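Local structure of geranylgeranyl pyrophosphate synthase (Geoglobus acetivorans, 5JFQ) at residues 22-27 and 120-125; 31-36 and 112-117; 199-204 and 299-304. The protein builds geranylgeranyl diphosphate, with some farnesyl diphosphate, by adding isopentenyl diphosphate units to dimethylallyl diphosphate in a magnesium-dependent prenyl transfer. All coordinates share one frame; numbering follows the deposited sequence.

Interaction 1: residues 22-27 and 120-125; sequences ELLKEQ and FEILSM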
loop_
_atom_site.group_PDB
_atom_site.type_symbol
_atom_site.label_atom_id
_atom_site.label_comp_id
_atom_site.label_asym_id
_atom_site.label_seq_id
_atom_site.Cartn_x
_atom_site.Cartn_y
_atom_site.Cartn_z
ATOM N N GLU B 22 -16.389 -6.891 -11.751
ATOM C CA GLU B 22 -15.725 -7.968 -12.467
ATOM C C GLU B 22 -14.283 -8.156 -12.006
ATOM O O GLU B 22 -13.802 -9.289 -11.916
ATOM C CB GLU B 22 -15.775 -7.688 -13.966
ATOM C CG GLU B 22 -14.969 -8.636 -14.797
ATOM C CD GLU B 22 -14.881 -8.160 -16.229
ATOM O OE1 GLU B 22 -15.846 -7.501 -16.687
ATOM O OE2 GLU B 22 -13.846 -8.416 -16.887
ATOM N N LEU B 23 -13.593 -7.063 -11.689
ATOM C CA LEU B 23 -12.208 -7.106 -11.254
ATOM C C LEU B 23 -12.033 -7.081 -9.739
ATOM O O LEU B 23 -10.973 -7.481 -9.250
ATOM C CB LEU B 23 -11.442 -5.922 -11.848
ATOM C CG LEU B 23 -11.373 -5.831 -13.367
ATOM C CD1 LEU B 23 -10.858 -4.472 -13.794
ATOM C CD2 LEU B 23 -10.457 -6.918 -13.878
ATOM N N LEU B 24 -13.020 -6.616 -8.976
ATOM C CA LEU B 24 -12.808 -6.542 -7.535
ATOM C C LEU B 24 -13.781 -7.451 -6.799
ATOM O O LEU B 24 -14.565 -7.007 -5.950
ATOM C CB LEU B 24 -12.913 -5.094 -7.057
ATOM C CG LEU B 24 -11.716 -4.242 -7.493
ATOM C CD1 LEU B 24 -12.043 -2.752 -7.445
ATOM C CD2 LEU B 24 -10.471 -4.580 -6.665
ATOM N N LYS B 25 -13.716 -8.736 -7.107
ATOM C CA LYS B 25 -14.624 -9.683 -6.495
ATOM C C LYS B 25 -14.326 -9.814 -5.003
ATOM O O LYS B 25 -13.228 -9.509 -4.533
ATOM C CB LYS B 25 -14.500 -11.038 -7.183
ATOM C CG LYS B 25 -15.719 -11.431 -7.953
ATOM C CD LYS B 25 -15.595 -11.026 -9.417
ATOM C CE LYS B 25 -14.673 -11.979 -10.166
ATOM N NZ LYS B 25 -14.696 -11.778 -11.641
ATOM N N GLU B 26 -15.323 -10.270 -4.252
ATOM C CA GLU B 26 -15.048 -10.750 -2.910
ATOM C C GLU B 26 -14.508 -12.167 -2.991
ATOM O O GLU B 26 -14.782 -12.906 -3.939
ATOM C CB GLU B 26 -16.295 -10.696 -2.029
ATOM C CG GLU B 26 -16.753 -9.285 -1.714
ATOM C CD GLU B 26 -17.860 -9.238 -0.684
ATOM O OE1 GLU B 26 -17.717 -9.896 0.373
ATOM O OE2 GLU B 26 -18.873 -8.548 -0.940
ATOM N N GLN B 27 -13.743 -12.543 -1.979
ATOM C CA GLN B 27 -12.873 -13.709 -2.048
ATOM C C GLN B 27 -12.566 -14.123 -0.606
ATOM O O GLN B 27 -13.038 -13.492 0.345
ATOM C CB GLN B 27 -11.651 -13.338 -2.890
ATOM C CG GLN B 27 -10.610 -14.390 -3.150
ATOM C CD GLN B 27 -9.323 -13.733 -3.620
ATOM O OE1 GLN B 27 -9.367 -12.788 -4.419
ATOM N NE2 GLN B 27 -8.171 -14.191 -3.092
ATOM N N PHE B 120 -2.429 -1.818 -8.352
ATOM C CA PHE B 120 -1.298 -2.014 -9.238
ATOM C C PHE B 120 -1.442 -3.292 -10.058
ATOM O O PHE B 120 -0.941 -3.357 -11.184
ATOM C CB PHE B 120 -0.013 -1.992 -8.434
ATOM C CG PHE B 120 0.379 -0.620 -8.021
ATOM C CD1 PHE B 120 0.997 0.234 -8.925
ATOM C CD2 PHE B 120 0.068 -0.151 -6.755
ATOM C CE1 PHE B 120 1.341 1.509 -8.563
ATOM C CE2 PHE B 120 0.409 1.144 -6.375
ATOM C CZ PHE B 120 1.049 1.977 -7.273
ATOM N N GLU B 121 -2.140 -4.303 -9.540
ATOM C CA GLU B 121 -2.354 -5.478 -10.366
ATOM C C GLU B 121 -3.339 -5.170 -11.479
ATOM O O GLU B 121 -3.195 -5.667 -12.604
ATOM C CB GLU B 121 -2.852 -6.653 -9.532
ATOM C CG GLU B 121 -3.049 -7.897 -10.356
ATOM C CD GLU B 121 -3.670 -9.040 -9.601
ATOM O OE1 GLU B 121 -3.912 -8.904 -8.389
ATOM O OE2 GLU B 121 -3.916 -10.085 -10.237
ATOM N N ILE B 122 -4.337 -4.335 -11.197
ATOM C CA ILE B 122 -5.306 -4.012 -12.235
ATOM C C ILE B 122 -4.674 -3.104 -13.285
ATOM O O ILE B 122 -4.775 -3.366 -14.487
ATOM C CB ILE B 122 -6.567 -3.405 -11.611
ATOM C CG1 ILE B 122 -7.282 -4.491 -10.800
ATOM C CG2 ILE B 122 -7.463 -2.826 -12.707
ATOM C CD1 ILE B 122 -8.314 -3.948 -9.805
ATOM N N LEU B 123 -3.985 -2.045 -12.845
ATOM C CA LEU B 123 -3.283 -1.174 -13.779
ATOM C C LEU B 123 -2.444 -1.979 -14.762
ATOM O O LEU B 123 -2.478 -1.722 -15.967
ATOM C CB LEU B 123 -2.398 -0.182 -13.023
ATOM C CG LEU B 123 -1.522 0.719 -13.900
ATOM C CD1 LEU B 123 -2.368 1.511 -14.856
ATOM C CD2 LEU B 123 -0.719 1.661 -13.041
ATOM N N SER B 124 -1.714 -2.981 -14.263
ATOM C CA SER B 124 -0.785 -3.763 -15.060
ATOM C C SER B 124 -1.483 -4.627 -16.094
ATOM O O SER B 124 -0.810 -5.150 -16.991
ATOM C CB SER B 124 0.077 -4.647 -14.151
ATOM O OG SER B 124 -0.614 -5.838 -13.785
ATOM N N MET B 125 -2.796 -4.806 -15.981
ATOM C CA MET B 125 -3.553 -5.550 -16.977
ATOM C C MET B 125 -3.841 -4.737 -18.227
ATOM O O MET B 125 -4.487 -5.258 -19.142
ATOM C CB MET B 125 -4.888 -6.018 -16.406
ATOM C CG MET B 125 -4.802 -6.830 -15.156
ATOM S SD MET B 125 -6.475 -7.133 -14.543
ATOM C CE MET B 125 -6.133 -7.749 -12.905
#

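Interaction 2: residues 31-36 and 112-117; sequences GLYRAA and GDTLYA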
loop_
_atom_site.group_PDB
_atom_site.type_symbol
_atom_site.label_atom_id
_atom_site.label_comp_id
_atom_site.label_asym_id
_atom_site.label_seq_id
_atom_site.Cartn_x
_atom_site.Cartn_y
_atom_site.Cartn_z
ATOM N N GLY B 31 -13.719 -12.155 5.670
ATOM C CA GLY B 31 -13.532 -11.030 6.566
ATOM C C GLY B 31 -12.771 -9.901 5.906
ATOM O O GLY B 31 -13.235 -8.761 5.870
ATOM N N LEU B 32 -11.617 -10.222 5.310
ATOM C CA LEU B 32 -10.774 -9.197 4.703
ATOM C C LEU B 32 -11.454 -8.549 3.502
ATOM O O LEU B 32 -11.374 -7.325 3.309
ATOM C CB LEU B 32 -9.436 -9.815 4.305
ATOM C CG LEU B 32 -8.434 -8.896 3.614
ATOM C CD1 LEU B 32 -8.121 -7.694 4.506
ATOM C CD2 LEU B 32 -7.158 -9.656 3.229
ATOM N N TYR B 33 -12.149 -9.344 2.697
ATOM C CA TYR B 33 -12.719 -8.803 1.474
ATOM C C TYR B 33 -14.063 -8.131 1.718
ATOM O O TYR B 33 -14.414 -7.185 1.001
ATOM C CB TYR B 33 -12.811 -9.910 0.417
ATOM C CG TYR B 33 -11.462 -10.181 -0.211
ATOM C CD1 TYR B 33 -10.603 -11.140 0.310
ATOM C CD2 TYR B 33 -11.019 -9.426 -1.287
ATOM C CE1 TYR B 33 -9.357 -11.368 -0.254
ATOM C CE2 TYR B 33 -9.772 -9.643 -1.860
ATOM C CZ TYR B 33 -8.948 -10.617 -1.344
ATOM O OH TYR B 33 -7.708 -10.823 -1.916
ATOM N N ARG B 34 -14.816 -8.582 2.725
ATOM C CA ARG B 34 -16.017 -7.857 3.113
ATOM C C ARG B 34 -15.654 -6.424 3.460
ATOM O O ARG B 34 -16.312 -5.476 3.013
ATOM C CB ARG B 34 -16.684 -8.567 4.288
ATOM C CG ARG B 34 -18.213 -8.559 4.313
ATOM C CD ARG B 34 -18.712 -9.230 5.607
ATOM N NE ARG B 34 -18.139 -10.571 5.774
ATOM C CZ ARG B 34 -17.860 -11.141 6.948
ATOM N NH1 ARG B 34 -18.084 -10.477 8.088
ATOM N NH2 ARG B 34 -17.345 -12.376 6.979
ATOM N N ALA B 35 -14.550 -6.254 4.192
ATOM C CA ALA B 35 -14.036 -4.930 4.505
ATOM C C ALA B 35 -13.504 -4.230 3.261
ATOM O O ALA B 35 -13.758 -3.037 3.054
ATOM C CB ALA B 35 -12.942 -5.037 5.572
ATOM N N ALA B 36 -12.750 -4.947 2.420
ATOM C CA ALA B 36 -12.134 -4.286 1.269
ATOM C C ALA B 36 -13.142 -3.879 0.206
ATOM O O ALA B 36 -12.849 -3.001 -0.608
ATOM C CB ALA B 36 -11.072 -5.181 0.627
ATOM N N GLY B 112 -7.416 -1.706 3.087
ATOM C CA GLY B 112 -6.793 -0.730 2.211
ATOM C C GLY B 112 -5.478 -1.223 1.629
ATOM O O GLY B 112 -5.180 -0.978 0.458
ATOM N N ASP B 113 -4.672 -1.926 2.440
ATOM C CA ASP B 113 -3.439 -2.515 1.918
ATOM C C ASP B 113 -3.727 -3.461 0.765
ATOM O O ASP B 113 -2.915 -3.577 -0.160
ATOM C CB ASP B 113 -2.692 -3.274 3.008
ATOM C CG ASP B 113 -1.980 -2.364 3.976
ATOM O OD1 ASP B 113 -1.944 -1.139 3.755
ATOM O OD2 ASP B 113 -1.438 -2.892 4.968
ATOM N N THR B 114 -4.878 -4.139 0.814
ATOM C CA THR B 114 -5.278 -5.065 -0.237
ATOM C C THR B 114 -5.734 -4.316 -1.480
ATOM O O THR B 114 -5.284 -4.603 -2.595
ATOM C CB THR B 114 -6.401 -5.969 0.256
ATOM O OG1 THR B 114 -5.954 -6.756 1.372
ATOM C CG2 THR B 114 -6.860 -6.876 -0.886
ATOM N N LEU B 115 -6.645 -3.364 -1.308
ATOM C CA LEU B 115 -6.996 -2.474 -2.406
ATOM C C LEU B 115 -5.747 -1.864 -3.031
ATOM O O LEU B 115 -5.623 -1.789 -4.262
ATOM C CB LEU B 115 -7.951 -1.387 -1.898
ATOM C CG LEU B 115 -9.364 -1.894 -1.551
ATOM C CD1 LEU B 115 -10.203 -0.838 -0.819
ATOM C CD2 LEU B 115 -10.102 -2.403 -2.801
ATOM N N TYR B 116 -4.799 -1.441 -2.189
ATOM C CA TYR B 116 -3.585 -0.783 -2.671
ATOM C C TYR B 116 -2.829 -1.677 -3.648
ATOM O O TYR B 116 -2.462 -1.245 -4.740
ATOM C CB TYR B 116 -2.704 -0.424 -1.472
ATOM C CG TYR B 116 -1.777 0.784 -1.572
ATOM C CD1 TYR B 116 -1.516 1.451 -2.778
ATOM C CD2 TYR B 116 -1.143 1.241 -0.419
ATOM C CE1 TYR B 116 -0.638 2.553 -2.807
ATOM C CE2 TYR B 116 -0.274 2.312 -0.427
ATOM C CZ TYR B 116 -0.024 2.976 -1.600
ATOM O OH TYR B 116 0.847 4.048 -1.499
ATOM N N ALA B 117 -2.571 -2.929 -3.260
ATOM C CA ALA B 117 -1.916 -3.854 -4.177
ATOM C C ALA B 117 -2.819 -4.165 -5.367
ATOM O O ALA B 117 -2.354 -4.216 -6.517
ATOM C CB ALA B 117 -1.519 -5.145 -3.450
#

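Interaction 3: residues 199-204 and 299-304; sequences KALWNY and EVIDES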
loop_
_atom_site.group_PDB
_atom_site.type_symbol
_atom_site.label_atom_id
_atom_site.label_comp_id
_atom_site.label_asym_id
_atom_site.label_seq_id
_atom_site.Cartn_x
_atom_site.Cartn_y
_atom_site.Cartn_z
ATOM N N LYS B 199 1.088 16.761 -19.512
ATOM C CA LYS B 199 1.060 17.887 -18.592
ATOM C C LYS B 199 -0.260 18.636 -18.683
ATOM O O LYS B 199 -0.763 19.137 -17.670
ATOM C CB LYS B 199 2.233 18.823 -18.881
ATOM N N ALA B 200 -0.858 18.687 -19.878
ATOM C CA ALA B 200 -2.116 19.408 -20.047
ATOM C C ALA B 200 -3.257 18.699 -19.332
ATOM O O ALA B 200 -4.028 19.328 -18.602
ATOM C CB ALA B 200 -2.428 19.584 -21.533
ATOM N N LEU B 201 -3.392 17.387 -19.535
ATOM C CA LEU B 201 -4.421 16.653 -18.807
ATOM C C LEU B 201 -4.089 16.587 -17.333
ATOM O O LEU B 201 -4.990 16.603 -16.488
ATOM C CB LEU B 201 -4.575 15.253 -19.377
ATOM C CG LEU B 201 -5.222 15.261 -20.757
ATOM C CD1 LEU B 201 -5.042 13.918 -21.454
ATOM C CD2 LEU B 201 -6.692 15.616 -20.610
ATOM N N TRP B 202 -2.799 16.509 -17.019
ATOM C CA TRP B 202 -2.349 16.592 -15.640
ATOM C C TRP B 202 -2.845 17.880 -14.998
ATOM O O TRP B 202 -3.645 17.852 -14.052
ATOM C CB TRP B 202 -0.819 16.501 -15.612
ATOM C CG TRP B 202 -0.135 16.505 -14.247
ATOM C CD1 TRP B 202 0.744 17.441 -13.781
ATOM C CD2 TRP B 202 -0.245 15.512 -13.207
ATOM N NE1 TRP B 202 1.176 17.102 -12.519
ATOM C CE2 TRP B 202 0.590 15.920 -12.149
ATOM C CE3 TRP B 202 -0.964 14.326 -13.074
ATOM C CZ2 TRP B 202 0.719 15.184 -10.976
ATOM C CZ3 TRP B 202 -0.832 13.599 -11.915
ATOM C CH2 TRP B 202 0.000 14.029 -10.880
ATOM N N ASN B 203 -2.406 19.025 -15.531
ATOM C CA ASN B 203 -2.774 20.311 -14.947
ATOM C C ASN B 203 -4.286 20.447 -14.814
ATOM O O ASN B 203 -4.790 20.916 -13.785
ATOM C CB ASN B 203 -2.191 21.444 -15.790
ATOM C CG ASN B 203 -0.730 21.720 -15.465
ATOM O OD1 ASN B 203 -0.111 21.003 -14.684
ATOM N ND2 ASN B 203 -0.177 22.770 -16.061
ATOM N N TYR B 204 -5.030 19.998 -15.824
ATOM C CA TYR B 204 -6.483 20.002 -15.715
ATOM C C TYR B 204 -6.946 19.226 -14.488
ATOM O O TYR B 204 -7.786 19.705 -13.717
ATOM C CB TYR B 204 -7.101 19.417 -16.977
ATOM C CG TYR B 204 -8.530 18.992 -16.802
ATOM C CD1 TYR B 204 -9.565 19.890 -16.976
ATOM C CD2 TYR B 204 -8.848 17.685 -16.476
ATOM C CE1 TYR B 204 -10.884 19.493 -16.831
ATOM C CE2 TYR B 204 -10.155 17.280 -16.327
ATOM C CZ TYR B 204 -11.170 18.185 -16.507
ATOM O OH TYR B 204 -12.476 17.786 -16.354
ATOM N N GLU B 299 -7.320 23.123 -23.234
ATOM C CA GLU B 299 -7.425 23.628 -24.600
ATOM C C GLU B 299 -6.415 22.971 -25.542
ATOM O O GLU B 299 -6.664 22.870 -26.752
ATOM C CB GLU B 299 -7.246 25.149 -24.573
ATOM C CG GLU B 299 -7.044 25.815 -25.918
ATOM C CD GLU B 299 -7.001 27.326 -25.802
ATOM O OE1 GLU B 299 -7.059 27.824 -24.651
ATOM O OE2 GLU B 299 -6.914 28.005 -26.857
ATOM N N VAL B 300 -5.282 22.512 -25.007
ATOM C CA VAL B 300 -4.263 21.845 -25.803
ATOM C C VAL B 300 -4.811 20.606 -26.504
ATOM O O VAL B 300 -4.245 20.155 -27.505
ATOM C CB VAL B 300 -3.066 21.547 -24.872
ATOM C CG1 VAL B 300 -2.263 20.339 -25.324
ATOM C CG2 VAL B 300 -2.177 22.786 -24.762
ATOM N N ILE B 301 -5.924 20.073 -26.038
ATOM C CA ILE B 301 -6.556 18.915 -26.657
ATOM C C ILE B 301 -7.551 19.388 -27.706
ATOM O O ILE B 301 -8.150 20.460 -27.579
ATOM C CB ILE B 301 -7.226 18.032 -25.585
ATOM C CG1 ILE B 301 -6.150 17.315 -24.779
ATOM C CG2 ILE B 301 -8.210 17.031 -26.210
ATOM C CD1 ILE B 301 -6.633 16.050 -24.140
ATOM N N ASP B 302 -7.722 18.587 -28.758
ATOM C CA ASP B 302 -8.631 18.944 -29.838
ATOM C C ASP B 302 -10.059 19.061 -29.322
ATOM O O ASP B 302 -10.448 18.404 -28.354
ATOM C CB ASP B 302 -8.577 17.902 -30.964
ATOM C CG ASP B 302 -7.233 17.867 -31.681
ATOM O OD1 ASP B 302 -6.417 18.794 -31.464
ATOM O OD2 ASP B 302 -7.001 16.915 -32.468
ATOM N N GLU B 303 -10.842 19.904 -29.997
ATOM C CA GLU B 303 -12.259 20.036 -29.691
ATOM C C GLU B 303 -12.993 18.745 -30.030
ATOM O O GLU B 303 -12.702 18.087 -31.032
ATOM C CB GLU B 303 -12.868 21.215 -30.450
ATOM N N SER B 304 -13.952 18.396 -29.189
ATOM C CA SER B 304 -14.571 17.080 -29.168
ATOM C C SER B 304 -15.765 17.096 -28.228
ATOM O O SER B 304 -15.807 17.909 -27.295
ATOM C CB SER B 304 -13.568 16.024 -28.699
ATOM O OG SER B 304 -14.214 14.959 -28.019
#

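Interaction 1: residues 22-27 and 120-125
Leu23 and Leu24 meet Ile122 and Met125 in a small apolar contact between the end of helix 9-23, with the chain just after it, and the last part of helix 105-123. It buries 162 Å² in all, and the backbones come nearest at Leu23 and Ile122, whose CA atoms are 7.6 Å apart.

The contacts across the pair are all between hydrocarbon branches and one sulfur. Leu23 divides its isopropyl group between two partners: CD1 lies 3.9 Å from Ile122 CG2, while CD2 is 4.0 Å from Met125 SD. With CG beside its backbone N (chi1 -56°) and the chain extended beyond, Met125 lays its sulfur alongside Leu23, the two side chains running past each other in opposite directions. Ile122 likewise works with both branches, and its CD1 methyl sits 3.9 Å from Leu24 CD2, the two side chains crossing at about a right angle.

Side-chain hydrogen bonds are made within each segment rather than across the pair. Leu24 is the first residue to depart from helical backbone angles, and just beyond it Lys25 folds back so that NZ donates to Glu22 O at 2.7 Å, in the carbonyl plane on a lone pair. In segment 120-125, Ser124 OG bonds to Glu121 O at 2.8 Å, tilted 35° from that carbonyl plane. The carboxylate of Glu121 forms a salt bridge with Arg142 of the second subunit.

Within the helical prenyl synthase fold, the contact lies over helix 67-88: Leu23 rests on Ile71, Leu24 on Thr75 and Met125 on His68, while Leu123 reaches both that helix and helix 130-159.

Interaction 2: residues 31-36 and 112-117
Thr114 faces Leu32 with its hydroxyl and Tyr33 with its methyl, and Leu115 packs against Ala36, where helix 30-36 crosses helix 105-123 in the all-helical trans-prenyl synthase fold. The short axes pass 9.5 Å apart with a signed crossing angle of -75°, and the nearest CA atoms, those of Ala36 and Gly112, are 6.5 Å apart.

In the first shell, Leu32 turns its isopropyl end to the threonine, with CD2 3.6 Å from Thr114 OG1. On the methyl branch, Thr114 CG2 lies 4.1 Å from Tyr33 CE2, the two side chains meeting at about a right angle. Leu115 spreads both methyls around the carbonyl oxygen of Ala36, and its CG is 4.3 Å from Ala36 CB.

The rotation of Thr114 has a clear second-shell partner. OG1 stands beside its own backbone N (chi1 -62°), and the hydroxyl bonds to Leu110 O one turn earlier; CG2 is thereby left for Tyr33. Thr75, Asn78 and Phe79 of helix 67-88 pack on Leu115. The Leu115 side chain is about 9 Å from that of His77, which probably binds isopentenyl diphosphate, as in relatives. Val145 of the second subunit packs on Tyr33, whose OH is hydrogen-bonded to Glu149 OE2 of that subunit.

Interaction 3: residues 199-204 and 299-304
Ala200 and Leu201 meet Val300 and Ile301 through aliphatic groups alone, while the flat side chains of segment 199-204, on helix 195-221, are directed to other parts of the fold. The indole of Trp202 packs among Val178, Ile182 and Ser185 of helix 165-190. The phenol of Tyr204 lies among Ala294 and Leu298 of helix 280-298 and Leu313 and Ala314 of helix 305-316, and its OH is hydrogen-bonded to Leu310 O. Neither ring offers a face or an edge to the loop across the contact.

The closest backbone approach is at Ala200 and Val300, with CA atoms 6.6 Å apart. Here the single methyl of Ala200 is met by the branch point of the valine as well as by one of its methyls: Ala200 CB is 3.9 Å from Val300 CG1. With CG1 roughly anti to the backbone N (chi1 153°), that methyl is the one turned to Ala200.

In this all-helical enzyme the contact joins helix 195-221 to the connection between helix 280-298 and helix 305-316, away from the residues that probably bind the diphosphate substrates and magnesium. One residue beyond Val300 the chain becomes extended, and Ile301 reaches back to the helix with its terminal methyl. That CD1 atom lies 3.6 Å from Leu201 CD2, with Leu201 CG and CD1 at similar range, so one methyl sits against the whole isopropyl end. The two side chains cross at about a right angle.

Leu59 touches both Leu201 and Ile301, bringing a third aliphatic group to the pair, while Leu298 and Ala184 pack on Leu201. Further along the loop, Ser304 occupies the N-cap position of helix 305-316, its OG making weak hydrogen bonds to the backbone N atoms of Ser306 and Arg307.

How the interactions relate
Interactions 1 and 2 share helix 105-123 and lie with centres 11 Å apart, meeting where Gln27 O comes 3.4 Å from Tyr33 CD1; interaction 2 is nested within the chain loop that interaction 1 closes. Both reach the second subunit. Interaction 3 is separate, its centre 29 Å and 34 Å from those of interactions 1 and 2, and the second subunit does not touch it. Interactions 2 and 3 are buried, though Val300 of interaction 3 is exposed; interaction 1 is only partly buried, with Met125 exposed. Interaction 2 mixes methyls with a hydroxyl, a ring and a carbonyl oxygen, whereas interactions 1 and 3 are aliphatic apart from one sulfur.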